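Local coordinates for protein NRPS (Penicillium fellutanum, PDB 6NKI) that belongs to a nonribosomal peptide synthetase and forms a Rossmann-type domain of the male sterility protein family that binds NADPH, at residues F32-D46 / V276-H289. Sequence-based numbering, arbitrary orientation.
Sequences FLGTHILHQLLVDND and VDWVASLIIHETLH
One face of the His36 imidazole is covered by Val276, whose CG2 methyl lies 3.7 Å from the ring centroid and 15° off the ring normal, a CH-pi contact. The ring is steadied from its own helix: His36 ND1 donates to Phe32 O at 3.0 Å, with the oxygen slightly out of the ring plane and the donor above the carbonyl plane. At the far end the His289 ring is met at its edge by two carboxylates; Asp46 OD2 accepts a weak bond from His289 NE2 at 3.5 Å, and Asp44 OD1 lies near CE1. Asp44 OD2 also takes the backbone N of Asp46, an Asx turn just past the end of helix 32-43.

Between these ends, the flat amide of Gln40 reaches over Ala280 on a chain extended beyond CG. Its NE2 donates to Asp277 O at 3.3 Å, nearly straight at 174° and on a lone pair in the carbonyl plane; the same oxygen also accepts the helical bond from Ser281 N. Ala280 CB in turn is a knob among Leu33, His36, Ile37 and Gln40, and its small size goes with a CA-CA distance of 5.1 Å between Ile37 and Ala280. Leu33 fits among Val276, Val279, Ala280 and Ile283, with its CD2 tip to tip with Ile283 CD1 at 4.1 Å. Further along, Leu41 CD2 packs on Ile284 CD1 at 3.8 Å.

The helices run in the same general direction, their axes approaching to 9.0 Å at a crossing angle of -57°. Both pack on the parallel Rossmann sheet: Leu33 and Ile37 touch Ile166 of strand 162-166, Leu41 touches Leu24 of strand 22-27, and Thr287 meets strand 162-166. NADPH touches Phe32 and Leu33, while Trp278 packs on helix 389-410 and Ser281 on Gln397 of the second subunit.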
loop_
_atom_site.group_PDB
_atom_site.type_symbol
_atom_site.label_atom_id
_atom_site.label_comp_id
_atom_site.label_asym_id
_atom_site.label_seq_id
_atom_site.Cartn_x
_atom_site.Cartn_y
_atom_site.Cartn_z
ATOM N N PHE A 32 -4.740 -13.414 13.405
ATOM C CA PHE A 32 -4.147 -12.113 13.132
ATOM C C PHE A 32 -4.802 -11.454 11.910
ATOM O O PHE A 32 -5.407 -10.384 12.011
ATOM C CB PHE A 32 -2.640 -12.293 12.952
ATOM C CG PHE A 32 -1.890 -11.014 12.752
ATOM C CD1 PHE A 32 -1.845 -10.056 13.767
ATOM C CD2 PHE A 32 -1.171 -10.803 11.593
ATOM C CE1 PHE A 32 -1.140 -8.891 13.610
ATOM C CE2 PHE A 32 -0.442 -9.655 11.437
ATOM C CZ PHE A 32 -0.440 -8.681 12.445
ATOM N N LEU A 33 -4.671 -12.099 10.750
ATOM C CA LEU A 33 -5.475 -11.793 9.572
ATOM C C LEU A 33 -6.956 -11.647 9.893
ATOM O O LEU A 33 -7.597 -10.658 9.515
ATOM C CB LEU A 33 -5.279 -12.901 8.532
ATOM C CG LEU A 33 -6.038 -12.677 7.232
ATOM C CD1 LEU A 33 -5.797 -11.267 6.681
ATOM C CD2 LEU A 33 -5.532 -13.729 6.241
ATOM N N GLY A 34 -7.501 -12.621 10.626
ATOM C CA GLY A 34 -8.937 -12.685 10.814
ATOM C C GLY A 34 -9.507 -11.490 11.550
ATOM O O GLY A 34 -10.553 -10.957 11.162
ATOM N N THR A 35 -8.837 -11.050 12.616
ATOM C CA THR A 35 -9.354 -9.882 13.320
ATOM C C THR A 35 -9.373 -8.653 12.417
ATOM O O THR A 35 -10.203 -7.753 12.618
ATOM C CB THR A 35 -8.548 -9.600 14.592
ATOM O OG1 THR A 35 -9.210 -8.576 15.346
ATOM C CG2 THR A 35 -7.099 -9.159 14.276
ATOM N N HIS A 36 -8.483 -8.598 11.416
ATOM C CA HIS A 36 -8.490 -7.451 10.512
ATOM C C HIS A 36 -9.576 -7.574 9.454
ATOM O O HIS A 36 -10.205 -6.566 9.079
ATOM C CB HIS A 36 -7.119 -7.253 9.851
ATOM C CG HIS A 36 -6.093 -6.686 10.780
ATOM N ND1 HIS A 36 -5.185 -7.470 11.464
ATOM C CD2 HIS A 36 -5.868 -5.413 11.181
ATOM C CE1 HIS A 36 -4.432 -6.703 12.230
ATOM N NE2 HIS A 36 -4.828 -5.451 12.078
ATOM N N ILE A 37 -9.802 -8.799 8.963
ATOM C CA ILE A 37 -10.978 -9.037 8.143
ATOM C C ILE A 37 -12.219 -8.617 8.912
ATOM O O ILE A 37 -13.074 -7.894 8.389
ATOM C CB ILE A 37 -11.043 -10.504 7.704
ATOM C CG1 ILE A 37 -9.776 -10.878 6.939
ATOM C CG2 ILE A 37 -12.292 -10.755 6.846
ATOM C CD1 ILE A 37 -9.647 -12.381 6.723
ATOM N N LEU A 38 -12.286 -8.985 10.190
ATOM C CA LEU A 38 -13.428 -8.602 11.010
ATOM C C LEU A 38 -13.586 -7.083 11.040
ATOM O O LEU A 38 -14.623 -6.546 10.634
ATOM C CB LEU A 38 -13.283 -9.198 12.418
ATOM C CG LEU A 38 -14.499 -8.933 13.301
ATOM C CD1 LEU A 38 -15.693 -9.622 12.690
ATOM C CD2 LEU A 38 -14.309 -9.310 14.755
ATOM N N HIS A 39 -12.538 -6.385 11.491
ATOM C CA HIS A 39 -12.482 -4.917 11.477
ATOM C C HIS A 39 -13.016 -4.323 10.175
ATOM O O HIS A 39 -13.895 -3.450 10.186
ATOM C CB HIS A 39 -11.042 -4.489 11.688
ATOM C CG HIS A 39 -10.861 -3.015 11.770
ATOM N ND1 HIS A 39 -9.677 -2.398 11.436
ATOM C CD2 HIS A 39 -11.696 -2.037 12.186
ATOM C CE1 HIS A 39 -9.805 -1.099 11.612
ATOM N NE2 HIS A 39 -11.019 -0.854 12.073
ATOM N N GLN A 40 -12.518 -4.807 9.034
ATOM C CA GLN A 40 -12.864 -4.122 7.799
ATOM C C GLN A 40 -14.268 -4.466 7.319
ATOM O O GLN A 40 -14.894 -3.652 6.635
ATOM C CB GLN A 40 -11.824 -4.407 6.720
ATOM C CG GLN A 40 -10.460 -3.828 7.018
ATOM C CD GLN A 40 -9.453 -4.154 5.941
ATOM O OE1 GLN A 40 -9.794 -4.736 4.915
ATOM N NE2 GLN A 40 -8.192 -3.831 6.197
ATOM N N LEU A 41 -14.786 -5.653 7.640
ATOM C CA LEU A 41 -16.202 -5.917 7.356
ATOM C C LEU A 41 -17.096 -4.947 8.117
ATOM O O LEU A 41 -17.882 -4.214 7.520
ATOM C CB LEU A 41 -16.568 -7.359 7.706
ATOM C CG LEU A 41 -15.925 -8.385 6.793
ATOM C CD1 LEU A 41 -16.125 -9.760 7.368
ATOM C CD2 LEU A 41 -16.502 -8.283 5.394
ATOM N N LEU A 42 -16.931 -4.888 9.437
ATOM C CA LEU A 42 -17.725 -4.007 10.284
ATOM C C LEU A 42 -17.704 -2.544 9.817
ATOM O O LEU A 42 -18.647 -1.800 10.109
ATOM C CB LEU A 42 -17.227 -4.122 11.729
ATOM C CG LEU A 42 -17.744 -5.283 12.596
ATOM C CD1 LEU A 42 -17.336 -6.625 12.070
ATOM C CD2 LEU A 42 -17.221 -5.163 14.002
ATOM N N VAL A 43 -16.670 -2.099 9.094
ATOM C CA VAL A 43 -16.726 -0.697 8.676
ATOM C C VAL A 43 -17.453 -0.538 7.339
ATOM O O VAL A 43 -18.068 0.506 7.093
ATOM C CB VAL A 43 -15.327 -0.034 8.647
ATOM C CG1 VAL A 43 -14.664 -0.116 10.028
ATOM C CG2 VAL A 43 -14.413 -0.593 7.525
ATOM N N ASP A 44 -17.416 -1.546 6.466
ATOM C CA ASP A 44 -18.189 -1.472 5.232
ATOM C C ASP A 44 -19.668 -1.283 5.550
ATOM O O ASP A 44 -20.184 -1.802 6.544
ATOM C CB ASP A 44 -18.003 -2.734 4.383
ATOM C CG ASP A 44 -18.735 -2.648 3.033
ATOM O OD1 ASP A 44 -18.188 -2.036 2.092
ATOM O OD2 ASP A 44 -19.876 -3.151 2.919
ATOM N N ASN A 45 -20.361 -0.535 4.686
ATOM C CA ASN A 45 -21.758 -0.204 4.949
ATOM C C ASN A 45 -22.724 -1.309 4.538
ATOM O O ASN A 45 -23.805 -1.417 5.127
ATOM C CB ASN A 45 -22.140 1.101 4.243
ATOM C CG ASN A 45 -21.692 2.338 5.004
ATOM O OD1 ASN A 45 -21.873 2.428 6.220
ATOM N ND2 ASN A 45 -21.109 3.300 4.289
ATOM N N ASP A 46 -22.379 -2.127 3.536
ATOM C CA ASP A 46 -23.332 -3.139 3.081
ATOM C C ASP A 46 -23.542 -4.240 4.112
ATOM O O ASP A 46 -24.653 -4.769 4.229
ATOM C CB ASP A 46 -22.897 -3.760 1.751
ATOM C CG ASP A 46 -23.198 -2.874 0.564
ATOM O OD1 ASP A 46 -24.133 -2.046 0.657
ATOM O OD2 ASP A 46 -22.523 -3.028 -0.475
ATOM N N VAL A 276 -1.019 -6.667 6.762
ATOM C CA VAL A 276 -2.291 -7.406 6.972
ATOM C C VAL A 276 -3.474 -6.664 6.365
ATOM O O VAL A 276 -4.241 -7.304 5.660
ATOM C CB VAL A 276 -2.509 -7.711 8.461
ATOM C CG1 VAL A 276 -1.588 -8.817 8.922
ATOM C CG2 VAL A 276 -2.333 -6.479 9.320
ATOM N N ASP A 277 -3.545 -5.348 6.530
ATOM C CA ASP A 277 -4.714 -4.592 6.012
ATOM C C ASP A 277 -4.818 -4.729 4.492
ATOM O O ASP A 277 -5.933 -4.792 4.000
ATOM C CB ASP A 277 -4.779 -3.162 6.550
ATOM C CG ASP A 277 -3.591 -2.289 6.194
ATOM O OD1 ASP A 277 -2.648 -2.792 5.583
ATOM O OD2 ASP A 277 -3.630 -1.109 6.537
ATOM N N TRP A 278 -3.702 -4.727 3.778
ATOM C CA TRP A 278 -3.780 -4.845 2.304
ATOM C C TRP A 278 -4.391 -6.187 1.900
ATOM O O TRP A 278 -5.212 -6.180 0.992
ATOM C CB TRP A 278 -2.415 -4.621 1.644
ATOM C CG TRP A 278 -1.748 -3.335 2.020
ATOM C CD1 TRP A 278 -2.349 -2.130 2.228
ATOM C CD2 TRP A 278 -0.341 -3.118 2.225
ATOM N NE1 TRP A 278 -1.420 -1.183 2.560
ATOM C CE2 TRP A 278 -0.177 -1.759 2.565
ATOM C CE3 TRP A 278 0.796 -3.930 2.161
ATOM C CZ2 TRP A 278 1.074 -1.207 2.846
ATOM C CZ3 TRP A 278 2.031 -3.379 2.427
ATOM C CH2 TRP A 278 2.167 -2.036 2.769
ATOM N N VAL A 279 -4.038 -7.285 2.571
ATOM C CA VAL A 279 -4.546 -8.575 2.146
ATOM C C VAL A 279 -5.964 -8.762 2.674
ATOM O O VAL A 279 -6.839 -9.285 1.973
ATOM C CB VAL A 279 -3.576 -9.674 2.607
ATOM C CG1 VAL A 279 -2.273 -9.585 1.843
ATOM C CG2 VAL A 279 -3.268 -9.490 4.054
ATOM N N ALA A 280 -6.212 -8.277 3.888
ATOM C CA ALA A 280 -7.558 -8.136 4.404
ATOM C C ALA A 280 -8.454 -7.408 3.407
ATOM O O ALA A 280 -9.497 -7.932 2.996
ATOM C CB ALA A 280 -7.511 -7.387 5.738
ATOM N N SER A 281 -8.071 -6.174 3.043
ATOM C CA SER A 281 -8.826 -5.375 2.079
ATOM C C SER A 281 -9.060 -6.163 0.799
ATOM O O SER A 281 -10.166 -6.166 0.236
ATOM C CB SER A 281 -8.077 -4.061 1.769
ATOM O OG SER A 281 -8.763 -3.205 0.835
ATOM N N LEU A 282 -8.016 -6.845 0.325
ATOM C CA LEU A 282 -8.132 -7.616 -0.903
ATOM C C LEU A 282 -9.049 -8.828 -0.746
ATOM O O LEU A 282 -9.558 -9.319 -1.746
ATOM C CB LEU A 282 -6.741 -8.054 -1.383
ATOM C CG LEU A 282 -6.676 -8.919 -2.651
ATOM C CD1 LEU A 282 -7.407 -8.204 -3.779
ATOM C CD2 LEU A 282 -5.261 -9.218 -3.085
ATOM N N ILE A 283 -9.259 -9.329 0.473
ATOM C CA ILE A 283 -10.150 -10.469 0.646
ATOM C C ILE A 283 -11.597 -10.015 0.596
ATOM O O ILE A 283 -12.438 -10.661 -0.041
ATOM C CB ILE A 283 -9.830 -11.230 1.952
ATOM C CG1 ILE A 283 -8.516 -12.032 1.821
ATOM C CG2 ILE A 283 -10.979 -12.145 2.315
ATOM C CD1 ILE A 283 -7.845 -12.367 3.138
ATOM N N ILE A 284 -11.882 -8.924 1.299
ATOM C CA ILE A 284 -13.261 -8.376 1.363
ATOM C C ILE A 284 -13.709 -7.942 -0.030
ATOM O O ILE A 284 -14.818 -8.266 -0.401
ATOM C CB ILE A 284 -13.314 -7.219 2.365
ATOM C CG1 ILE A 284 -13.040 -7.720 3.781
ATOM C CG2 ILE A 284 -14.639 -6.493 2.263
ATOM C CD1 ILE A 284 -13.162 -6.656 4.833
ATOM N N HIS A 285 -12.857 -7.281 -0.801
ATOM C CA HIS A 285 -13.319 -6.858 -2.146
ATOM C C HIS A 285 -13.637 -8.088 -2.990
ATOM O O HIS A 285 -14.658 -8.082 -3.675
ATOM C CB HIS A 285 -12.264 -5.998 -2.839
ATOM C CG HIS A 285 -12.510 -5.829 -4.297
ATOM N ND1 HIS A 285 -13.297 -4.821 -4.794
ATOM C CD2 HIS A 285 -12.082 -6.535 -5.361
ATOM C CE1 HIS A 285 -13.335 -4.905 -6.102
ATOM N NE2 HIS A 285 -12.606 -5.950 -6.474
ATOM N N GLU A 286 -12.787 -9.105 -2.920
ATOM C CA GLU A 286 -12.982 -10.334 -3.725
ATOM C C GLU A 286 -14.283 -11.029 -3.323
ATOM O O GLU A 286 -14.969 -11.533 -4.211
ATOM C CB GLU A 286 -11.784 -11.265 -3.569
ATOM C CG GLU A 286 -10.648 -10.897 -4.494
ATOM C CD GLU A 286 -11.124 -10.504 -5.877
ATOM O OE1 GLU A 286 -12.217 -10.932 -6.248
ATOM O OE2 GLU A 286 -10.404 -9.767 -6.569
ATOM N N THR A 287 -14.613 -11.059 -2.035
ATOM C CA THR A 287 -15.858 -11.755 -1.635
ATOM C C THR A 287 -17.062 -10.808 -1.636
ATOM O O THR A 287 -18.157 -11.300 -1.378
ATOM C CB THR A 287 -15.717 -12.437 -0.272
ATOM O OG1 THR A 287 -16.870 -13.246 -0.067
ATOM C CG2 THR A 287 -15.531 -11.465 0.871
ATOM N N LEU A 288 -16.890 -9.511 -1.887
ATOM C CA LEU A 288 -18.096 -8.645 -1.821
ATOM C C LEU A 288 -18.342 -7.818 -3.082
ATOM O O LEU A 288 -19.504 -7.526 -3.343
ATOM C CB LEU A 288 -17.978 -7.699 -0.628
ATOM C CG LEU A 288 -18.356 -8.280 0.726
ATOM C CD1 LEU A 288 -18.644 -7.162 1.709
ATOM C CD2 LEU A 288 -19.557 -9.191 0.598
ATOM N N HIS A 289 -17.308 -7.353 -3.773
ATOM C CA HIS A 289 -17.603 -6.440 -4.909
ATOM C C HIS A 289 -16.909 -6.842 -6.208
ATOM O O HIS A 289 -16.747 -5.967 -7.051
ATOM C CB HIS A 289 -17.242 -5.003 -4.533
ATOM C CG HIS A 289 -18.015 -4.454 -3.384
ATOM N ND1 HIS A 289 -17.500 -4.387 -2.117
ATOM C CD2 HIS A 289 -19.255 -3.937 -3.311
ATOM C CE1 HIS A 289 -18.386 -3.850 -1.310
ATOM N NE2 HIS A 289 -19.468 -3.565 -2.016
#